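Local coordinates for protein EvdO2 (Micromonospora carbonacea, PDB 4XAB) that probably catalyses an oxidative cyclization in orthosomycin biosynthesis as a metal-dependent oxygenase with a double-stranded beta-helix core, at residues Thr126-Tyr134 against Pro170-Asp178; Glu16-Ala24 against His161-Gly169. One frame throughout, in Å; residues are numbered along the deposited sequence.

In the fold
Interactions 1 and 2 share one connection of the double-stranded beta helix: the chain leaves strand 160-162, meets helix 12-21 in interaction 2 and then runs on against the segment that carries His129 and Asp131 in interaction 1. Interaction 1 is the more deeply buried, lies at the nickel site and depends on a histidine and a glutamine side chain that bond to backbone groups. Interaction 2 is partly buried and farther from the metal; two side chains and a backbone N-H donate to successive carbonyls at a helix end, and an aromatic pair packs beside them. The two meet where the Trp128 ring packs on the backbone of His161, Tyr162 and Leu163. Their centres are about 16 Å apart.

Interaction 1 of 2, residues Thr126-Tyr134 against Pro170-Asp178; sequences TPWHQDEAY and PVLPHHHID. With NI (nickel (II) ion), chain B.
His174 binds no metal, yet its ring packs against Thr126-Tyr134 and is held at both nitrogens: His174 NE2 accepts the backbone N-H of Gln130 at 3.0 Å, with Gln130 N tilted somewhat from the ring plane. The segment it meets carries the His-X-Asp part of the facial triad of the double-stranded beta helix, in which His129 NE2 and Asp131 OD1 bind nickel and His215 completes the protein ligands. His174 ND1 donates to Leu172 O at 2.6 Å; the oxygen lies in the ring plane, and this leaves NE2 as the acceptor. Ala133 CB sits squarely over one face of the His174 ring, 3.4 Å from its centroid, as a CH-pi contact. A leucine in place of His174 would probably leave the Gln130 N-H without its acceptor and let the backbone between the two metal ligands shift. Gln130 lays its amide nearly coplanar with the imidazole, 17° apart, and reads the backbone of 170-172 with both ends: OE1 receives Leu172 N on one of its lone pairs at 2.8 Å, while NE2 gives an almost straight bond to Pro170 O and another to Arg212 O. Val171 CG2 rests against the carboxylate end of Glu132, which is salt-bridged to Arg212 and Arg246. The first torsion of His129 (chi1 69°) turns its ring back along its own chain, where NE2 faces the nickel ion and His129 ND1 donates in plane to Pro127 O at 3.0 Å.

Interaction 2 of 2, residues Glu16-Ala24 against His161-Gly169; sequences EEFRSRGFA and HYLPGGHRG
A helix-end contact joins the C-terminus of helix 12-21, and the start of the strand that follows, to the turn leaving strand 160-162 of the double-stranded beta helix. Three successive carbonyls of the last helical turn each receive a donor. His167 NE2 bonds to Arg19 O at 2.8 Å, the oxygen lying in the ring plane; Arg168 NH1 reaches Ser20 O; and Gly165 N, inside the type II turn Leu163-Gly166, gives a nearly straight bond (177°) to Arg21 O. A water bridges Arg19 O and Arg168 NH1. The His167 imidazole lies flat on Gly22, whose CA is 3.4 Å from the centroid of that ring, while Arg168 CG covers the opposite face. A CB on Gly22 would probably collide with His167 ND1 and, at this residue's positive phi, with the preceding carbonyl O. Phe23 CG is wedged between its own N and C (chi1 67°), which sets the ring in an offset, near-parallel pair with Tyr162. The planes are 13° apart, and Phe23 CB rather than its ring sits over the centre of the Tyr162 face. Pro164 CG touches both the edge of the Phe23 ring and Arg21 NH2, while Phe23 CZ lies on one face of that guanidinium. Tyr162 OH bonds to His209 ND1 on strand 206-210, which pairs antiparallel with 23-26; strand 160-162 lies in a separate three-stranded sheet, between 197-198 and 215-217.

Interaction 1 of 2, residues Thr126-Tyr134 against Pro170-Asp178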
# COMPACT_ATOMS: atom_id res chain seq x y z
N THR A 126 8.81 3.23 -6.39
CA THR A 126 7.90 2.13 -6.66
C THR A 126 7.23 2.46 -7.99
O THR A 126 6.43 3.39 -8.07
CB THR A 126 6.86 1.96 -5.55
OG1 THR A 126 7.54 1.82 -4.29
CG2 THR A 126 6.01 0.72 -5.81
N PRO A 127 7.60 1.72 -9.05
CA PRO A 127 7.16 2.11 -10.39
C PRO A 127 5.66 2.03 -10.53
O PRO A 127 5.01 1.31 -9.76
CB PRO A 127 7.86 1.09 -11.30
CG PRO A 127 9.05 0.65 -10.51
CD PRO A 127 8.57 0.61 -9.09
N TRP A 128 5.10 2.76 -11.49
CA TRP A 128 3.69 2.65 -11.82
C TRP A 128 3.23 1.19 -11.93
O TRP A 128 3.87 0.39 -12.60
CB TRP A 128 3.39 3.37 -13.13
CG TRP A 128 3.35 4.85 -12.97
CD1 TRP A 128 4.32 5.74 -13.34
CD2 TRP A 128 2.29 5.60 -12.39
NE1 TRP A 128 3.92 7.01 -13.02
CE2 TRP A 128 2.68 6.96 -12.43
CE3 TRP A 128 1.05 5.27 -11.83
CZ2 TRP A 128 1.87 7.98 -11.94
CZ3 TRP A 128 0.24 6.29 -11.34
CH2 TRP A 128 0.66 7.63 -11.39
N HIS A 129 2.13 0.87 -11.26
CA HIS A 129 1.55 -0.47 -11.31
C HIS A 129 0.10 -0.40 -10.88
O HIS A 129 -0.34 0.59 -10.29
CB HIS A 129 2.31 -1.46 -10.40
CG HIS A 129 2.15 -1.18 -8.93
ND1 HIS A 129 2.84 -0.17 -8.28
CD2 HIS A 129 1.36 -1.76 -7.99
CE1 HIS A 129 2.49 -0.15 -7.01
NE2 HIS A 129 1.59 -1.10 -6.80
N GLN A 130 -0.64 -1.47 -11.17
CA GLN A 130 -1.95 -1.68 -10.57
C GLN A 130 -1.83 -2.91 -9.70
O GLN A 130 -1.22 -3.91 -10.10
CB GLN A 130 -3.02 -1.86 -11.64
CG GLN A 130 -3.33 -0.61 -12.41
CD GLN A 130 -3.92 -0.92 -13.75
OE1 GLN A 130 -3.24 -1.47 -14.62
NE2 GLN A 130 -5.19 -0.58 -13.94
N ASP A 131 -2.41 -2.86 -8.50
CA ASP A 131 -2.25 -3.98 -7.59
C ASP A 131 -2.88 -5.24 -8.20
O ASP A 131 -2.40 -6.35 -7.98
CB ASP A 131 -2.88 -3.65 -6.22
CG ASP A 131 -2.09 -2.60 -5.46
OD1 ASP A 131 -0.92 -2.35 -5.82
OD2 ASP A 131 -2.65 -2.01 -4.52
N GLU A 132 -3.93 -5.06 -9.00
CA GLU A 132 -4.58 -6.22 -9.63
C GLU A 132 -3.64 -6.95 -10.61
O GLU A 132 -3.83 -8.13 -10.90
CB GLU A 132 -5.86 -5.81 -10.36
CG GLU A 132 -6.69 -7.02 -10.82
CD GLU A 132 -8.11 -6.66 -11.19
OE1 GLU A 132 -8.60 -5.61 -10.74
OE2 GLU A 132 -8.72 -7.43 -11.96
N ALA A 133 -2.61 -6.27 -11.10
CA ALA A 133 -1.68 -6.93 -12.02
C ALA A 133 -0.95 -8.10 -11.37
O ALA A 133 -0.42 -8.98 -12.05
CB ALA A 133 -0.67 -5.91 -12.57
N TYR A 134 -0.92 -8.10 -10.04
CA TYR A 134 -0.31 -9.18 -9.27
C TYR A 134 -1.25 -10.35 -9.04
O TYR A 134 -0.85 -11.38 -8.50
CB TYR A 134 0.17 -8.67 -7.90
CG TYR A 134 1.41 -7.80 -7.96
CD1 TYR A 134 2.68 -8.36 -7.92
CD2 TYR A 134 1.30 -6.42 -8.04
CE1 TYR A 134 3.82 -7.55 -7.97
CE2 TYR A 134 2.42 -5.61 -8.10
CZ TYR A 134 3.68 -6.19 -8.06
OH TYR A 134 4.82 -5.39 -8.11
N PRO A 170 -8.43 -0.58 -18.25
CA PRO A 170 -7.98 -1.97 -18.20
C PRO A 170 -6.93 -2.19 -17.12
O PRO A 170 -6.35 -1.23 -16.59
CB PRO A 170 -7.39 -2.20 -19.59
CG PRO A 170 -6.89 -0.84 -19.99
CD PRO A 170 -7.86 0.16 -19.39
N VAL A 171 -6.67 -3.45 -16.81
CA VAL A 171 -5.41 -3.80 -16.18
C VAL A 171 -4.40 -3.65 -17.30
O VAL A 171 -4.43 -4.37 -18.29
CB VAL A 171 -5.41 -5.21 -15.58
CG1 VAL A 171 -4.01 -5.54 -15.04
CG2 VAL A 171 -6.45 -5.29 -14.47
N LEU A 172 -3.56 -2.63 -17.15
CA LEU A 172 -2.58 -2.21 -18.14
C LEU A 172 -1.51 -3.26 -18.36
O LEU A 172 -1.30 -4.11 -17.50
CB LEU A 172 -1.95 -0.90 -17.67
CG LEU A 172 -2.96 0.24 -17.60
CD1 LEU A 172 -2.43 1.39 -16.77
CD2 LEU A 172 -3.32 0.69 -19.02
N PRO A 173 -0.84 -3.23 -19.52
CA PRO A 173 0.25 -4.17 -19.70
C PRO A 173 1.32 -3.97 -18.63
O PRO A 173 1.76 -2.84 -18.42
CB PRO A 173 0.79 -3.84 -21.10
CG PRO A 173 -0.37 -3.22 -21.81
CD PRO A 173 -1.12 -2.44 -20.74
N HIS A 174 1.72 -5.04 -17.96
CA HIS A 174 2.80 -4.95 -16.99
C HIS A 174 3.93 -5.87 -17.40
O HIS A 174 3.74 -6.82 -18.16
CB HIS A 174 2.32 -5.31 -15.57
CG HIS A 174 1.48 -4.26 -14.90
ND1 HIS A 174 0.26 -3.85 -15.40
CD2 HIS A 174 1.67 -3.58 -13.75
CE1 HIS A 174 -0.26 -2.95 -14.57
NE2 HIS A 174 0.58 -2.77 -13.57
N HIS A 175 5.11 -5.60 -16.87
CA HIS A 175 6.22 -6.53 -17.04
C HIS A 175 7.03 -6.53 -15.76
O HIS A 175 6.92 -5.61 -14.96
CB HIS A 175 7.09 -6.15 -18.23
CG HIS A 175 7.55 -4.73 -18.22
ND1 HIS A 175 8.78 -4.35 -17.72
CD2 HIS A 175 6.96 -3.59 -18.65
CE1 HIS A 175 8.92 -3.04 -17.84
NE2 HIS A 175 7.83 -2.56 -18.41
N HIS A 176 7.81 -7.58 -15.55
CA HIS A 176 8.70 -7.57 -14.42
C HIS A 176 9.77 -6.52 -14.64
O HIS A 176 10.27 -6.35 -15.75
CB HIS A 176 9.31 -8.96 -14.20
CG HIS A 176 8.40 -9.89 -13.46
ND1 HIS A 176 7.73 -10.92 -14.08
CD2 HIS A 176 8.01 -9.91 -12.16
CE1 HIS A 176 6.99 -11.56 -13.18
NE2 HIS A 176 7.14 -10.96 -12.02
N ILE A 177 10.10 -5.80 -13.58
CA ILE A 177 11.20 -4.84 -13.61
C ILE A 177 12.47 -5.57 -14.08
O ILE A 177 13.23 -5.04 -14.89
CB ILE A 177 11.39 -4.18 -12.23
CG1 ILE A 177 10.17 -3.32 -11.90
CG2 ILE A 177 12.67 -3.38 -12.21
CD1 ILE A 177 9.94 -3.07 -10.42
N ASP A 178 12.65 -6.79 -13.58
CA ASP A 178 13.69 -7.71 -14.05
C ASP A 178 13.11 -9.11 -14.12
O ASP A 178 12.75 -9.69 -13.10
CB ASP A 178 14.90 -7.68 -13.11
CG ASP A 178 16.08 -8.50 -13.63
OD1 ASP A 178 15.91 -9.36 -14.52
OD2 ASP A 178 17.20 -8.27 -13.13
NI NI B . 0.55 -1.14 -5.04
O HOH W 1 -0.46 -1.01 -3.30

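Interaction 2 of 2, residues Glu16-Ala24 against His161-Gly169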
# COMPACT_ATOMS: atom_id res chain seq x y z
N GLU A 16 -17.84 9.17 -2.44
CA GLU A 16 -18.16 9.55 -3.80
C GLU A 16 -16.88 9.77 -4.61
O GLU A 16 -16.76 9.31 -5.74
CB GLU A 16 -19.03 10.80 -3.81
CG GLU A 16 -19.32 11.33 -5.20
CD GLU A 16 -20.05 12.66 -5.17
OE1 GLU A 16 -19.84 13.44 -4.21
OE2 GLU A 16 -20.83 12.92 -6.11
N GLU A 17 -15.91 10.46 -4.02
CA GLU A 17 -14.68 10.72 -4.75
C GLU A 17 -13.83 9.46 -4.86
O GLU A 17 -13.14 9.26 -5.87
CB GLU A 17 -13.89 11.87 -4.11
CG GLU A 17 -14.58 13.24 -4.25
CD GLU A 17 -14.99 13.56 -5.68
OE1 GLU A 17 -14.15 13.46 -6.59
OE2 GLU A 17 -16.17 13.92 -5.89
N PHE A 18 -13.87 8.60 -3.84
CA PHE A 18 -13.23 7.29 -3.98
C PHE A 18 -13.77 6.53 -5.19
O PHE A 18 -13.00 5.96 -5.97
CB PHE A 18 -13.38 6.45 -2.71
CG PHE A 18 -12.83 5.05 -2.85
CD1 PHE A 18 -11.46 4.81 -2.78
CD2 PHE A 18 -13.68 3.97 -3.09
CE1 PHE A 18 -10.96 3.52 -2.92
CE2 PHE A 18 -13.19 2.69 -3.24
CZ PHE A 18 -11.82 2.46 -3.16
N ARG A 19 -15.09 6.52 -5.37
CA ARG A 19 -15.70 5.77 -6.47
C ARG A 19 -15.36 6.38 -7.82
O ARG A 19 -15.10 5.68 -8.79
CB ARG A 19 -17.23 5.72 -6.33
CG ARG A 19 -17.71 5.07 -5.08
CD ARG A 19 -17.10 3.72 -4.88
NE ARG A 19 -17.73 3.04 -3.76
CZ ARG A 19 -18.80 2.27 -3.86
NH1 ARG A 19 -19.37 2.06 -5.04
NH2 ARG A 19 -19.30 1.70 -2.78
N SER A 20 -15.35 7.71 -7.85
CA SER A 20 -15.12 8.47 -9.06
C SER A 20 -13.67 8.39 -9.50
O SER A 20 -13.38 8.13 -10.66
CB SER A 20 -15.51 9.94 -8.85
OG SER A 20 -15.06 10.73 -9.93
N ARG A 21 -12.77 8.61 -8.55
CA ARG A 21 -11.35 8.76 -8.86
C ARG A 21 -10.53 7.50 -8.64
O ARG A 21 -9.47 7.35 -9.23
CB ARG A 21 -10.76 9.90 -8.02
CG ARG A 21 -11.53 11.20 -8.11
CD ARG A 21 -10.69 12.35 -7.58
NE ARG A 21 -9.87 12.93 -8.64
CZ ARG A 21 -8.87 13.77 -8.44
NH1 ARG A 21 -8.53 14.12 -7.21
NH2 ARG A 21 -8.19 14.26 -9.48
N GLY A 22 -11.02 6.60 -7.80
CA GLY A 22 -10.32 5.36 -7.52
C GLY A 22 -9.37 5.41 -6.33
O GLY A 22 -8.68 4.42 -6.03
N PHE A 23 -9.31 6.58 -5.70
CA PHE A 23 -8.52 6.76 -4.49
C PHE A 23 -9.14 7.84 -3.62
O PHE A 23 -9.97 8.63 -4.07
CB PHE A 23 -7.08 7.14 -4.83
CG PHE A 23 -6.96 8.49 -5.45
CD1 PHE A 23 -6.65 9.61 -4.68
CD2 PHE A 23 -7.15 8.65 -6.81
CE1 PHE A 23 -6.56 10.85 -5.27
CE2 PHE A 23 -7.07 9.88 -7.40
CZ PHE A 23 -6.77 10.99 -6.63
N ALA A 24 -8.71 7.88 -2.36
CA ALA A 24 -9.20 8.93 -1.47
C ALA A 24 -8.19 9.19 -0.38
O ALA A 24 -7.49 8.27 0.05
CB ALA A 24 -10.52 8.55 -0.87
N HIS A 161 1.32 8.49 -5.69
CA HIS A 161 0.71 9.25 -6.76
C HIS A 161 -0.27 8.31 -7.45
O HIS A 161 0.03 7.13 -7.60
CB HIS A 161 1.74 9.72 -7.79
CG HIS A 161 2.87 10.51 -7.20
ND1 HIS A 161 3.24 11.75 -7.70
CD2 HIS A 161 3.77 10.22 -6.23
CE1 HIS A 161 4.29 12.20 -7.02
NE2 HIS A 161 4.63 11.29 -6.13
N TYR A 162 -1.39 8.84 -7.91
CA TYR A 162 -2.40 8.03 -8.59
C TYR A 162 -2.76 8.53 -9.98
O TYR A 162 -2.60 9.70 -10.29
CB TYR A 162 -3.69 8.00 -7.77
CG TYR A 162 -3.54 7.35 -6.43
CD1 TYR A 162 -3.50 8.11 -5.27
CD2 TYR A 162 -3.47 5.98 -6.32
CE1 TYR A 162 -3.40 7.52 -4.04
CE2 TYR A 162 -3.34 5.38 -5.11
CZ TYR A 162 -3.30 6.15 -3.96
OH TYR A 162 -3.19 5.54 -2.74
N LEU A 163 -3.29 7.62 -10.81
CA LEU A 163 -3.94 8.01 -12.06
C LEU A 163 -5.44 8.04 -11.84
O LEU A 163 -6.08 6.99 -11.82
CB LEU A 163 -3.60 7.04 -13.20
CG LEU A 163 -4.21 7.49 -14.52
CD1 LEU A 163 -3.44 8.67 -15.07
CD2 LEU A 163 -4.26 6.35 -15.55
N PRO A 164 -6.02 9.24 -11.66
CA PRO A 164 -7.46 9.34 -11.37
C PRO A 164 -8.30 8.67 -12.44
O PRO A 164 -8.09 8.92 -13.63
CB PRO A 164 -7.72 10.84 -11.34
CG PRO A 164 -6.38 11.47 -11.03
CD PRO A 164 -5.38 10.57 -11.72
N GLY A 165 -9.25 7.84 -12.01
CA GLY A 165 -10.18 7.22 -12.93
C GLY A 165 -9.64 5.95 -13.54
O GLY A 165 -10.36 5.24 -14.23
N GLY A 166 -8.37 5.64 -13.26
CA GLY A 166 -7.72 4.50 -13.90
C GLY A 166 -8.29 3.16 -13.51
O GLY A 166 -8.05 2.15 -14.19
N HIS A 167 -9.03 3.12 -12.41
CA HIS A 167 -9.65 1.87 -11.97
C HIS A 167 -10.81 1.46 -12.87
O HIS A 167 -11.30 0.34 -12.75
CB HIS A 167 -10.12 1.98 -10.52
CG HIS A 167 -11.16 3.03 -10.29
ND1 HIS A 167 -11.07 4.29 -10.84
CD2 HIS A 167 -12.32 3.00 -9.60
CE1 HIS A 167 -12.13 5.00 -10.48
NE2 HIS A 167 -12.89 4.24 -9.71
N ARG A 168 -11.27 2.35 -13.76
CA ARG A 168 -12.30 1.98 -14.73
C ARG A 168 -11.70 1.61 -16.07
O ARG A 168 -12.40 1.24 -17.00
CB ARG A 168 -13.31 3.11 -14.91
CG ARG A 168 -14.21 3.30 -13.72
CD ARG A 168 -15.31 4.28 -14.06
NE ARG A 168 -14.77 5.54 -14.55
CZ ARG A 168 -14.52 6.61 -13.79
NH1 ARG A 168 -14.76 6.58 -12.48
NH2 ARG A 168 -14.02 7.71 -14.34
N GLY A 169 -10.37 1.73 -16.17
CA GLY A 169 -9.65 1.34 -17.37
C GLY A 169 -9.23 -0.12 -17.28
O GLY A 169 -9.61 -0.83 -16.34
O HOH W 2 -16.12 4.55 -10.92